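Local coordinates for protein gingipain R2 Pro-Domain (PDB 4IEF) that serves as the pro-domain of gingipain R2, an arginine-specific protease, and probably keeps the enzyme latent until maturation, at residues P14-L19 / S26-R31; S70-V75 / K200-N205; M81-V86 / A133-P138; V149-L154 / I169-S174. All blocks are in the same frame, centred on the assembly; numbering follows the deposited sequence.

Contact 1 of 4, residues P14-L19 / S26-R31; sequences PQVRLL and SKVQFR
R17 and Q29 form a hydrogen-bonded antiparallel pair: R17 N donates to Q29 O over 3.1 Å, and Q29 N answers to R17 O over 2.9 Å, nearly straight at 167°. One further backbone bond, L19 N to K27 O, measures 2.8 Å. Before R17 the chain is still loop, and the pairing fades to a CA-H...O contact, V16 CA 3.3 Å from Q29 O. These bonds belong to the N-terminal beta hairpin of strands 17-22 and 25-31, whose second strand is bonded along its other side to strand 162-176. V16, V28 and F30 are buried against strands 69-74 and 144-157, which is why apolar residues stand there. V16 CG2 packs on F30 CD2 at 3.8 Å, while L18 meets V28, whose branched CB favours an extended backbone. On the face carrying R17 and Q29 polar groups dominate, though L19 CG packs on Q29 CB. Q29 NE2 sits 3.2 Å above the centre of the R17 guanidinium plane; both groups are donors, so they touch without bonding. With R17 CG set between its backbone N and carbonyl carbon (chi1 65°), the arginine rises alongside the glutamine. R17 NH1 also comes within 3.6 Å of R31 NH1, like charges probably eased by the R31-E168 salt bridge.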
loop_
_atom_site.group_PDB
_atom_site.type_symbol
_atom_site.label_atom_id
_atom_site.label_comp_id
_atom_site.label_asym_id
_atom_site.label_seq_id
_atom_site.Cartn_x
_atom_site.Cartn_y
_atom_site.Cartn_z
ATOM N N PRO A 14 -3.886 -13.097 18.338
ATOM C CA PRO A 14 -2.646 -13.750 18.807
ATOM C C PRO A 14 -2.776 -15.256 19.001
ATOM O O PRO A 14 -1.763 -15.948 19.094
ATOM C CB PRO A 14 -2.360 -13.064 20.154
ATOM C CG PRO A 14 -3.356 -11.943 20.274
ATOM C CD PRO A 14 -4.521 -12.327 19.426
ATOM N N GLN A 15 -4.019 -15.755 19.080
ATOM C CA GLN A 15 -4.319 -17.166 19.303
ATOM C C GLN A 15 -4.279 -17.972 17.979
ATOM O O GLN A 15 -4.255 -19.206 18.019
ATOM C CB GLN A 15 -5.664 -17.314 20.026
ATOM C CG GLN A 15 -5.657 -16.717 21.433
ATOM C CD GLN A 15 -6.727 -17.295 22.324
ATOM O OE1 GLN A 15 -6.675 -18.464 22.723
ATOM N NE2 GLN A 15 -7.694 -16.469 22.705
ATOM N N VAL A 16 -4.217 -17.277 16.823
ATOM C CA VAL A 16 -4.088 -17.921 15.510
ATOM C C VAL A 16 -2.598 -18.231 15.310
ATOM O O VAL A 16 -1.773 -17.312 15.312
ATOM C CB VAL A 16 -4.706 -17.085 14.351
ATOM C CG1 VAL A 16 -4.452 -17.738 12.991
ATOM C CG2 VAL A 16 -6.202 -16.893 14.572
ATOM N N ARG A 17 -2.251 -19.533 15.225
ATOM C CA ARG A 17 -0.857 -19.966 15.087
ATOM C C ARG A 17 -0.678 -21.135 14.114
ATOM O O ARG A 17 -1.572 -21.970 13.965
ATOM C CB ARG A 17 -0.235 -20.320 16.457
ATOM C CG ARG A 17 -0.839 -21.516 17.207
ATOM C CD ARG A 17 0.059 -21.904 18.373
ATOM N NE ARG A 17 -0.359 -23.148 19.025
ATOM C CZ ARG A 17 -0.875 -23.223 20.249
ATOM N NH1 ARG A 17 -1.067 -22.122 20.966
ATOM N NH2 ARG A 17 -1.221 -24.397 20.759
ATOM N N LEU A 18 0.502 -21.172 13.458
ATOM C CA LEU A 18 0.919 -22.216 12.529
ATOM C C LEU A 18 1.439 -23.395 13.350
ATOM O O LEU A 18 2.475 -23.271 14.004
ATOM C CB LEU A 18 1.995 -21.665 11.558
ATOM C CG LEU A 18 2.601 -22.642 10.549
ATOM C CD1 LEU A 18 1.682 -22.854 9.351
ATOM C CD2 LEU A 18 3.959 -22.153 10.086
ATOM N N LEU A 19 0.698 -24.512 13.357
ATOM C CA LEU A 19 1.081 -25.708 14.117
ATOM C C LEU A 19 2.165 -26.499 13.397
ATOM O O LEU A 19 3.135 -26.906 14.034
ATOM C CB LEU A 19 -0.124 -26.623 14.418
ATOM C CG LEU A 19 -1.203 -26.090 15.373
ATOM C CD1 LEU A 19 -2.306 -27.109 15.550
ATOM C CD2 LEU A 19 -0.640 -25.763 16.749
ATOM N N SER A 26 0.315 -27.300 5.209
ATOM C CA SER A 26 0.280 -26.434 6.391
ATOM C C SER A 26 -0.858 -26.773 7.343
ATOM O O SER A 26 -1.982 -27.028 6.913
ATOM C CB SER A 26 0.143 -24.967 5.978
ATOM O OG SER A 26 1.327 -24.441 5.401
ATOM N N LYS A 27 -0.566 -26.710 8.645
ATOM C CA LYS A 27 -1.537 -26.954 9.714
ATOM C C LYS A 27 -1.723 -25.645 10.473
ATOM O O LYS A 27 -0.777 -25.152 11.096
ATOM C CB LYS A 27 -1.073 -28.095 10.631
ATOM C CG LYS A 27 -2.204 -28.941 11.190
ATOM C CD LYS A 27 -1.655 -30.141 11.955
ATOM C CE LYS A 27 -2.669 -30.727 12.901
ATOM N NZ LYS A 27 -2.060 -31.765 13.772
ATOM N N VAL A 28 -2.915 -25.035 10.345
ATOM C CA VAL A 28 -3.206 -23.736 10.953
ATOM C C VAL A 28 -4.287 -23.902 12.028
ATOM O O VAL A 28 -5.336 -24.508 11.787
ATOM C CB VAL A 28 -3.592 -22.652 9.898
ATOM C CG1 VAL A 28 -3.778 -21.278 10.547
ATOM C CG2 VAL A 28 -2.559 -22.568 8.772
ATOM N N GLN A 29 -4.012 -23.348 13.216
ATOM C CA GLN A 29 -4.923 -23.358 14.343
ATOM C C GLN A 29 -5.557 -21.985 14.532
ATOM O O GLN A 29 -4.866 -20.965 14.575
ATOM C CB GLN A 29 -4.192 -23.795 15.630
ATOM C CG GLN A 29 -4.960 -23.501 16.928
ATOM C CD GLN A 29 -4.231 -23.963 18.158
ATOM O OE1 GLN A 29 -4.076 -25.159 18.402
ATOM N NE2 GLN A 29 -3.778 -23.018 18.971
ATOM N N PHE A 30 -6.878 -21.976 14.649
ATOM C CA PHE A 30 -7.662 -20.795 14.977
ATOM C C PHE A 30 -8.206 -20.984 16.376
ATOM O O PHE A 30 -8.669 -22.081 16.719
ATOM C CB PHE A 30 -8.815 -20.556 13.978
ATOM C CG PHE A 30 -9.881 -19.616 14.503
ATOM C CD1 PHE A 30 -10.949 -20.098 15.261
ATOM C CD2 PHE A 30 -9.790 -18.243 14.289
ATOM C CE1 PHE A 30 -11.889 -19.220 15.814
ATOM C CE2 PHE A 30 -10.755 -17.368 14.812
ATOM C CZ PHE A 30 -11.794 -17.862 15.570
ATOM N N ARG A 31 -8.197 -19.912 17.164
ATOM C CA ARG A 31 -8.807 -19.893 18.482
ATOM C C ARG A 31 -9.575 -18.588 18.623
ATOM O O ARG A 31 -9.080 -17.534 18.207
ATOM C CB ARG A 31 -7.781 -20.098 19.599
ATOM C CG ARG A 31 -7.490 -21.568 19.880
ATOM C CD ARG A 31 -6.377 -21.739 20.891
ATOM N NE ARG A 31 -6.215 -23.139 21.273
ATOM C CZ ARG A 31 -5.223 -23.606 22.027
ATOM N NH1 ARG A 31 -4.278 -22.788 22.474
ATOM N NH2 ARG A 31 -5.163 -24.894 22.329
#

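Contact 2 of 4, residues S70-V75 / K200-N205; sequences SRSLAV and KSVFMN
R71 reaches M204 through a chain bent at chi2 (-64°), which swings its guanidinium round so that M204 SD lies at the guanidinium edge. R71 NH1 makes a weak hydrogen bond of 3.6 Å to M204 SD; a thioether is a soft acceptor, and the stronger partner of the arginine is E54, in a salt bridge. S72 turns its CB toward the end of the helix, and a small residue fits there, since CB is only 3.4 Å from V202 O. A water bridges the two backbones, 2.7 Å from S72 N and 2.8 Å from V202 O. S72 O accepts a weak bond from M204 N, while S72 OG bonds to an acidic side chain of another protein chain. The CB bond of L73 leads away overall, but the end of its side chain comes back, CD2 packing on M204 CG at 3.8 Å; L73 also touches S26 and V28. A74 is gripped twice by one amide: A74 N gives to N205 OD1 over 2.7 Å, and N205 ND2 gives to A74 O over 2.9 Å at 171°. Both bonds use in-plane lone pairs, so the amide is fixed in rotation, and asparagine suits the place because it offers donor and acceptor together. The A74 methyl lies over one F203 face in a CH-pi contact, with V202 CG1 over the opposite face. Strand 69-74 bonds to strand 144-157 on its other side, so the residues leaving helix 196-202 dock on a sheet edge, with N205 imitating the backbone of a neighbouring beta strand.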
loop_
_atom_site.group_PDB
_atom_site.type_symbol
_atom_site.label_atom_id
_atom_site.label_comp_id
_atom_site.label_asym_id
_atom_site.label_seq_id
_atom_site.Cartn_x
_atom_site.Cartn_y
_atom_site.Cartn_z
ATOM N N SER A 70 -9.177 -14.547 8.079
ATOM C CA SER A 70 -8.441 -14.962 6.886
ATOM C C SER A 70 -6.936 -14.833 7.065
ATOM O O SER A 70 -6.459 -13.863 7.663
ATOM C CB SER A 70 -8.886 -14.145 5.680
ATOM O OG SER A 70 -10.262 -14.342 5.395
ATOM N N ARG A 71 -6.199 -15.841 6.558
ATOM C CA ARG A 71 -4.742 -15.908 6.600
ATOM C C ARG A 71 -4.197 -16.443 5.286
ATOM O O ARG A 71 -4.764 -17.371 4.699
ATOM C CB ARG A 71 -4.248 -16.776 7.779
ATOM C CG ARG A 71 -4.331 -16.107 9.148
ATOM C CD ARG A 71 -3.440 -14.878 9.271
ATOM N NE ARG A 71 -3.590 -14.243 10.581
ATOM C CZ ARG A 71 -2.828 -14.507 11.637
ATOM N NH1 ARG A 71 -1.833 -15.382 11.546
ATOM N NH2 ARG A 71 -3.048 -13.891 12.792
ATOM N N SER A 72 -3.084 -15.862 4.839
ATOM C CA SER A 72 -2.430 -16.221 3.584
ATOM C C SER A 72 -1.369 -17.278 3.802
ATOM O O SER A 72 -0.621 -17.230 4.788
ATOM C CB SER A 72 -1.822 -14.990 2.923
ATOM O OG SER A 72 -2.826 -14.034 2.623
ATOM N N LEU A 73 -1.304 -18.235 2.871
ATOM C CA LEU A 73 -0.324 -19.306 2.918
ATOM C C LEU A 73 0.402 -19.455 1.597
ATOM O O LEU A 73 -0.215 -19.333 0.535
ATOM C CB LEU A 73 -0.984 -20.656 3.273
ATOM C CG LEU A 73 -1.624 -20.819 4.659
ATOM C CD1 LEU A 73 -2.578 -22.004 4.668
ATOM C CD2 LEU A 73 -0.560 -20.970 5.755
ATOM N N ALA A 74 1.716 -19.719 1.667
ATOM C CA ALA A 74 2.533 -20.068 0.507
ATOM C C ALA A 74 2.170 -21.535 0.181
ATOM O O ALA A 74 2.321 -22.403 1.048
ATOM C CB ALA A 74 4.017 -19.898 0.830
ATOM N N VAL A 75 1.568 -21.792 -1.003
ATOM C CA VAL A 75 1.066 -23.133 -1.357
ATOM C C VAL A 75 1.838 -23.779 -2.549
ATOM O O VAL A 75 2.889 -23.270 -2.955
ATOM C CB VAL A 75 -0.478 -23.113 -1.619
ATOM C CG1 VAL A 75 -1.263 -22.796 -0.346
ATOM C CG2 VAL A 75 -0.856 -22.152 -2.748
ATOM N N LYS A 200 7.631 -13.179 3.721
ATOM C CA LYS A 200 7.670 -13.469 5.156
ATOM C C LYS A 200 6.507 -12.809 5.899
ATOM O O LYS A 200 5.949 -13.417 6.812
ATOM C CB LYS A 200 9.006 -13.014 5.767
ATOM C CG LYS A 200 10.189 -13.889 5.386
ATOM C CD LYS A 200 11.471 -13.447 6.079
ATOM C CE LYS A 200 12.669 -14.273 5.660
ATOM N NZ LYS A 200 12.659 -15.645 6.242
ATOM N N SER A 201 6.134 -11.578 5.495
ATOM C CA SER A 201 5.051 -10.813 6.115
ATOM C C SER A 201 3.669 -11.196 5.573
ATOM O O SER A 201 2.700 -11.121 6.321
ATOM C CB SER A 201 5.279 -9.316 5.937
ATOM O OG SER A 201 5.400 -8.964 4.569
ATOM N N VAL A 202 3.568 -11.581 4.288
ATOM C CA VAL A 202 2.295 -11.966 3.670
ATOM C C VAL A 202 1.932 -13.406 4.091
ATOM O O VAL A 202 0.820 -13.631 4.559
ATOM C CB VAL A 202 2.324 -11.786 2.119
ATOM C CG1 VAL A 202 1.167 -12.510 1.435
ATOM C CG2 VAL A 202 2.320 -10.311 1.733
ATOM N N PHE A 203 2.861 -14.367 3.923
ATOM C CA PHE A 203 2.622 -15.780 4.222
ATOM C C PHE A 203 3.112 -16.146 5.623
ATOM O O PHE A 203 4.273 -15.907 5.957
ATOM C CB PHE A 203 3.275 -16.682 3.157
ATOM C CG PHE A 203 2.988 -16.274 1.729
ATOM C CD1 PHE A 203 3.993 -15.757 0.922
ATOM C CD2 PHE A 203 1.701 -16.369 1.202
ATOM C CE1 PHE A 203 3.724 -15.360 -0.391
ATOM C CE2 PHE A 203 1.436 -15.989 -0.117
ATOM C CZ PHE A 203 2.451 -15.491 -0.907
ATOM N N MET A 204 2.215 -16.729 6.439
ATOM C CA MET A 204 2.540 -17.129 7.814
ATOM C C MET A 204 3.341 -18.459 7.867
ATOM O O MET A 204 3.862 -18.806 8.927
ATOM C CB MET A 204 1.276 -17.193 8.710
ATOM C CG MET A 204 0.235 -18.249 8.323
ATOM S SD MET A 204 -1.243 -18.235 9.403
ATOM C CE MET A 204 -0.555 -18.862 10.935
ATOM N N ASN A 205 3.491 -19.154 6.720
ATOM C CA ASN A 205 4.222 -20.418 6.626
ATOM C C ASN A 205 5.507 -20.310 5.767
ATOM O O ASN A 205 6.166 -21.332 5.545
ATOM C CB ASN A 205 3.302 -21.509 6.046
ATOM C CG ASN A 205 2.967 -21.324 4.585
ATOM O OD1 ASN A 205 2.643 -20.225 4.127
ATOM N ND2 ASN A 205 3.071 -22.392 3.816
HETATM O O HOH W 1 -1.307 -14.381 6.270
#

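Contact 3 of 4, residues M81-V86 / A133-P138; sequences MKVEVV and ATLSDP
Strand 81-86, carrying V83, and strand 133-135, carrying L135, run almost exactly antiparallel, 173° between directions, but their axes approach no closer than 6.8 Å and no backbone hydrogen bond joins them. Side chains fill the interval instead. The side chains of V83 and L135 reach past one another head to tail, V83 CG1 3.8 Å from L135 CG. Because V83 CG1 lies between its backbone N and carbonyl carbon (chi1 60°), its other methyl, CG2, is directed toward A133, 4.2 Å from the A133 CB. That same alanine methyl meets V85 CG2 at 3.8 Å, a small group suited to fitting against two valines. The two strands are borders of a curled antiparallel sheet: strand 79-93 bonds to strand 162-176 and strand 133-141 to strand 144-157, and the curl brings the borders face to face. L135, longer than the alanine, reaches across to the backbone, its CD1 3.7 Å from both K82 C and M81 O. M81 offers its CB to the same methyl before its chain bends off toward V75 and S76. K82 and E84 turn away, and on that far side, within the same strand, K82 NZ pairs with E84 OE2 in a salt bridge of 3.4 Å. T134 also points outward, its hydroxyl hydrogen-bonded to N150.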
loop_
_atom_site.group_PDB
_atom_site.type_symbol
_atom_site.label_atom_id
_atom_site.label_comp_id
_atom_site.label_asym_id
_atom_site.label_seq_id
_atom_site.Cartn_x
_atom_site.Cartn_y
_atom_site.Cartn_z
ATOM N N MET A 81 -5.144 -26.984 -4.203
ATOM C CA MET A 81 -5.113 -27.208 -2.757
ATOM C C MET A 81 -6.503 -27.510 -2.205
ATOM O O MET A 81 -7.515 -27.151 -2.819
ATOM C CB MET A 81 -4.515 -25.990 -2.027
ATOM C CG MET A 81 -3.127 -25.578 -2.521
ATOM S SD MET A 81 -1.811 -26.790 -2.244
ATOM C CE MET A 81 -1.574 -26.652 -0.491
ATOM N N LYS A 82 -6.543 -28.190 -1.053
ATOM C CA LYS A 82 -7.772 -28.503 -0.337
ATOM C C LYS A 82 -7.601 -28.117 1.131
ATOM O O LYS A 82 -6.470 -28.041 1.631
ATOM C CB LYS A 82 -8.184 -29.981 -0.479
ATOM C CG LYS A 82 -7.276 -30.992 0.221
ATOM C CD LYS A 82 -7.896 -32.379 0.256
ATOM C CE LYS A 82 -6.957 -33.398 0.857
ATOM N NZ LYS A 82 -7.636 -34.688 1.134
ATOM N N VAL A 83 -8.724 -27.870 1.811
ATOM C CA VAL A 83 -8.708 -27.543 3.223
ATOM C C VAL A 83 -9.585 -28.568 3.961
ATOM O O VAL A 83 -10.712 -28.847 3.547
ATOM C CB VAL A 83 -9.086 -26.067 3.509
ATOM C CG1 VAL A 83 -10.490 -25.717 3.008
ATOM C CG2 VAL A 83 -8.916 -25.726 4.984
ATOM N N GLU A 84 -9.015 -29.178 5.006
ATOM C CA GLU A 84 -9.700 -30.167 5.830
ATOM C C GLU A 84 -9.669 -29.744 7.273
ATOM O O GLU A 84 -8.609 -29.363 7.774
ATOM C CB GLU A 84 -9.068 -31.565 5.701
ATOM C CG GLU A 84 -8.850 -32.065 4.291
ATOM C CD GLU A 84 -8.660 -33.567 4.212
ATOM O OE1 GLU A 84 -9.659 -34.263 3.925
ATOM O OE2 GLU A 84 -7.528 -34.051 4.445
ATOM N N VAL A 85 -10.818 -29.828 7.950
ATOM C CA VAL A 85 -10.918 -29.525 9.373
ATOM C C VAL A 85 -10.474 -30.790 10.097
ATOM O O VAL A 85 -11.177 -31.804 10.038
ATOM C CB VAL A 85 -12.340 -29.047 9.774
ATOM C CG1 VAL A 85 -12.493 -28.939 11.292
ATOM C CG2 VAL A 85 -12.669 -27.721 9.100
ATOM N N VAL A 86 -9.280 -30.756 10.716
ATOM C CA VAL A 86 -8.747 -31.932 11.415
ATOM C C VAL A 86 -9.168 -31.924 12.901
ATOM O O VAL A 86 -9.193 -32.981 13.535
ATOM C CB VAL A 86 -7.216 -32.121 11.243
ATOM C CG1 VAL A 86 -6.875 -32.472 9.796
ATOM C CG2 VAL A 86 -6.423 -30.904 11.710
ATOM N N ALA A 133 -14.558 -23.776 7.341
ATOM C CA ALA A 133 -13.265 -23.494 6.718
ATOM C C ALA A 133 -13.342 -23.581 5.190
ATOM O O ALA A 133 -13.877 -24.552 4.645
ATOM C CB ALA A 133 -12.201 -24.441 7.240
ATOM N N THR A 134 -12.824 -22.547 4.505
ATOM C CA THR A 134 -12.786 -22.468 3.040
ATOM C C THR A 134 -11.430 -21.936 2.545
ATOM O O THR A 134 -10.630 -21.423 3.334
ATOM C CB THR A 134 -13.909 -21.561 2.487
ATOM O OG1 THR A 134 -13.669 -20.203 2.883
ATOM C CG2 THR A 134 -15.328 -22.039 2.849
ATOM N N LEU A 135 -11.202 -22.033 1.230
ATOM C CA LEU A 135 -10.033 -21.482 0.556
ATOM C C LEU A 135 -10.484 -20.446 -0.454
ATOM O O LEU A 135 -11.477 -20.667 -1.155
ATOM C CB LEU A 135 -9.197 -22.568 -0.153
ATOM C CG LEU A 135 -8.342 -23.496 0.716
ATOM C CD1 LEU A 135 -7.836 -24.652 -0.096
ATOM C CD2 LEU A 135 -7.158 -22.766 1.337
ATOM N N SER A 136 -9.763 -19.318 -0.532
ATOM C CA SER A 136 -10.032 -18.297 -1.537
ATOM C C SER A 136 -9.267 -18.685 -2.817
ATOM O O SER A 136 -8.474 -19.624 -2.777
ATOM C CB SER A 136 -9.644 -16.912 -1.025
ATOM O OG SER A 136 -10.578 -16.458 -0.058
ATOM N N ASP A 137 -9.525 -18.004 -3.950
ATOM C CA ASP A 137 -8.879 -18.299 -5.232
ATOM C C ASP A 137 -7.352 -18.152 -5.152
ATOM O O ASP A 137 -6.875 -17.181 -4.564
ATOM C CB ASP A 137 -9.438 -17.390 -6.340
ATOM C CG ASP A 137 -10.863 -17.714 -6.757
ATOM O OD1 ASP A 137 -11.277 -18.882 -6.604
ATOM O OD2 ASP A 137 -11.545 -16.815 -7.276
ATOM N N PRO A 138 -6.572 -19.111 -5.709
ATOM C CA PRO A 138 -5.100 -18.999 -5.625
ATOM C C PRO A 138 -4.546 -17.814 -6.409
ATOM O O PRO A 138 -5.104 -17.418 -7.436
ATOM C CB PRO A 138 -4.597 -20.320 -6.208
ATOM C CG PRO A 138 -5.722 -20.816 -7.053
ATOM C CD PRO A 138 -6.986 -20.339 -6.419
#

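Contact 4 of 4, residues V149-L154 / I169-S174; sequences VNFAPL and IVVAVS
This is a buried meeting of apolar side chains between the two arms of the hairpin formed by strands 144-157 and 162-176, at a level where V149 and F151 turn inward onto I169, V171 and V173, with P153 flanking I169. The arms run at 159° to each other with axes 9.4 Å apart, so at this point they have parted too far to share backbone bonds, and side chains span the gap. F151 is the broadest of them. I169 CG2 comes in at the ring's edge, in its plane, 3.8 Å from F151 CD2, while V171 CG2 approaches obliquely to 3.7 Å from F151 CE2. A flat, long side chain suits this place because it can touch two residues of the facing strand at once. I169 divides its own branches: CG2 is anti to the backbone N and serves the ring, whereas CG1, anti to the carbonyl carbon (chi1 -52°), carries CD1 to within 3.9 Å of P153 CB. Toward V173, V149 CG2 lies 4.0 Å from V171 CG2 and equally far from V173 CG2, a compact branched group meeting two of its kind. N150 points the other way, and its amide bonds to S70 and T134 and to a basic side chain of another protein chain. F151 also meets the ring of F30, the planes about 25° apart. Strand 149-151 is bonded to strand 69-74 on one side and to strand 133-141 on the other, while strand 169-174 runs between strands 25-31 and 79-93.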
loop_
_atom_site.group_PDB
_atom_site.type_symbol
_atom_site.label_atom_id
_atom_site.label_comp_id
_atom_site.label_asym_id
_atom_site.label_seq_id
_atom_site.Cartn_x
_atom_site.Cartn_y
_atom_site.Cartn_z
ATOM N N VAL A 149 -6.665 -19.071 3.453
ATOM C CA VAL A 149 -7.540 -19.982 4.189
ATOM C C VAL A 149 -8.475 -19.113 5.073
ATOM O O VAL A 149 -8.014 -18.179 5.732
ATOM C CB VAL A 149 -6.785 -21.103 4.980
ATOM C CG1 VAL A 149 -5.866 -20.546 6.069
ATOM C CG2 VAL A 149 -7.760 -22.131 5.555
ATOM N N ASN A 150 -9.785 -19.390 5.031
ATOM C CA ASN A 150 -10.783 -18.652 5.812
ATOM C C ASN A 150 -11.434 -19.532 6.874
ATOM O O ASN A 150 -11.936 -20.618 6.570
ATOM C CB ASN A 150 -11.872 -18.069 4.899
ATOM C CG ASN A 150 -11.320 -17.484 3.627
ATOM O OD1 ASN A 150 -10.561 -16.512 3.651
ATOM N ND2 ASN A 150 -11.612 -18.123 2.501
ATOM N N PHE A 151 -11.437 -19.041 8.114
ATOM C CA PHE A 151 -12.110 -19.695 9.231
ATOM C C PHE A 151 -13.439 -19.016 9.448
ATOM O O PHE A 151 -13.466 -17.790 9.531
ATOM C CB PHE A 151 -11.269 -19.610 10.514
ATOM C CG PHE A 151 -9.941 -20.318 10.476
ATOM C CD1 PHE A 151 -8.775 -19.625 10.168
ATOM C CD2 PHE A 151 -9.849 -21.674 10.777
ATOM C CE1 PHE A 151 -7.536 -20.278 10.164
ATOM C CE2 PHE A 151 -8.617 -22.323 10.773
ATOM C CZ PHE A 151 -7.468 -21.621 10.467
ATOM N N ALA A 152 -14.537 -19.782 9.505
ATOM C CA ALA A 152 -15.876 -19.254 9.780
ATOM C C ALA A 152 -16.325 -19.852 11.134
ATOM O O ALA A 152 -16.978 -20.898 11.167
ATOM C CB ALA A 152 -16.837 -19.588 8.642
ATOM N N PRO A 153 -15.888 -19.247 12.269
ATOM C CA PRO A 153 -16.183 -19.844 13.581
ATOM C C PRO A 153 -17.560 -19.504 14.153
ATOM O O PRO A 153 -17.865 -19.902 15.283
ATOM C CB PRO A 153 -15.083 -19.266 14.467
ATOM C CG PRO A 153 -14.825 -17.919 13.892
ATOM C CD PRO A 153 -15.066 -18.023 12.417
ATOM N N LEU A 154 -18.379 -18.767 13.394
ATOM C CA LEU A 154 -19.715 -18.402 13.834
ATOM C C LEU A 154 -20.733 -18.944 12.825
ATOM O O LEU A 154 -20.803 -18.481 11.685
ATOM C CB LEU A 154 -19.838 -16.876 14.042
ATOM C CG LEU A 154 -18.910 -16.252 15.102
ATOM C CD1 LEU A 154 -18.934 -14.756 15.025
ATOM C CD2 LEU A 154 -19.277 -16.703 16.518
ATOM N N ILE A 169 -10.520 -24.210 15.928
ATOM C CA ILE A 169 -10.568 -24.840 14.605
ATOM C C ILE A 169 -9.131 -25.075 14.145
ATOM O O ILE A 169 -8.361 -24.119 14.034
ATOM C CB ILE A 169 -11.376 -24.047 13.516
ATOM C CG1 ILE A 169 -12.809 -23.669 13.967
ATOM C CG2 ILE A 169 -11.393 -24.826 12.176
ATOM C CD1 ILE A 169 -13.467 -22.529 13.132
ATOM N N VAL A 170 -8.781 -26.335 13.854
ATOM C CA VAL A 170 -7.470 -26.679 13.314
ATOM C C VAL A 170 -7.701 -27.225 11.910
ATOM O O VAL A 170 -8.457 -28.190 11.737
ATOM C CB VAL A 170 -6.626 -27.644 14.195
ATOM C CG1 VAL A 170 -5.252 -27.886 13.574
ATOM C CG2 VAL A 170 -6.480 -27.105 15.617
ATOM N N VAL A 171 -7.069 -26.590 10.907
ATOM C CA VAL A 171 -7.211 -27.017 9.518
ATOM C C VAL A 171 -5.878 -27.509 8.945
ATOM O O VAL A 171 -4.808 -27.033 9.330
ATOM C CB VAL A 171 -7.837 -25.933 8.594
ATOM C CG1 VAL A 171 -9.259 -25.588 9.026
ATOM C CG2 VAL A 171 -6.968 -24.676 8.493
ATOM N N ALA A 172 -5.971 -28.451 8.002
ATOM C CA ALA A 172 -4.844 -28.961 7.239
ATOM C C ALA A 172 -5.029 -28.529 5.780
ATOM O O ALA A 172 -6.030 -28.888 5.145
ATOM C CB ALA A 172 -4.762 -30.481 7.360
ATOM N N VAL A 173 -4.117 -27.689 5.283
ATOM C CA VAL A 173 -4.150 -27.214 3.901
ATOM C C VAL A 173 -3.083 -28.012 3.149
ATOM O O VAL A 173 -1.889 -27.870 3.425
ATOM C CB VAL A 173 -3.995 -25.674 3.773
ATOM C CG1 VAL A 173 -3.962 -25.242 2.305
ATOM C CG2 VAL A 173 -5.118 -24.947 4.521
ATOM N N SER A 174 -3.530 -28.907 2.257
ATOM C CA SER A 174 -2.663 -29.815 1.506
ATOM C C SER A 174 -3.022 -29.839 0.025
ATOM O O SER A 174 -4.125 -29.431 -0.347
ATOM C CB SER A 174 -2.771 -31.225 2.083
ATOM O OG SER A 174 -4.115 -31.673 2.083
#

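All four contacts reach one curled antiparallel sheet. Contact 4 is its buried heart, and contact 3, about 7 Å away between centres, is an apolar meeting at the surface; each is made by side chains without backbone bonds. Strands 144-157 and 162-176, facing each other in contact 4, pair separately with the two strands of contact 3. Contacts 1 and 2 are partly buried and more polar: contact 1 is paired backbone with a face bearing two arginines and a glutamine, whereas contact 2 joins a strand edge to the C-terminal segment by an asparagine amide, a water and weak bonds. L18 and S26 of contact 1 touch M204 or N205 of contact 2.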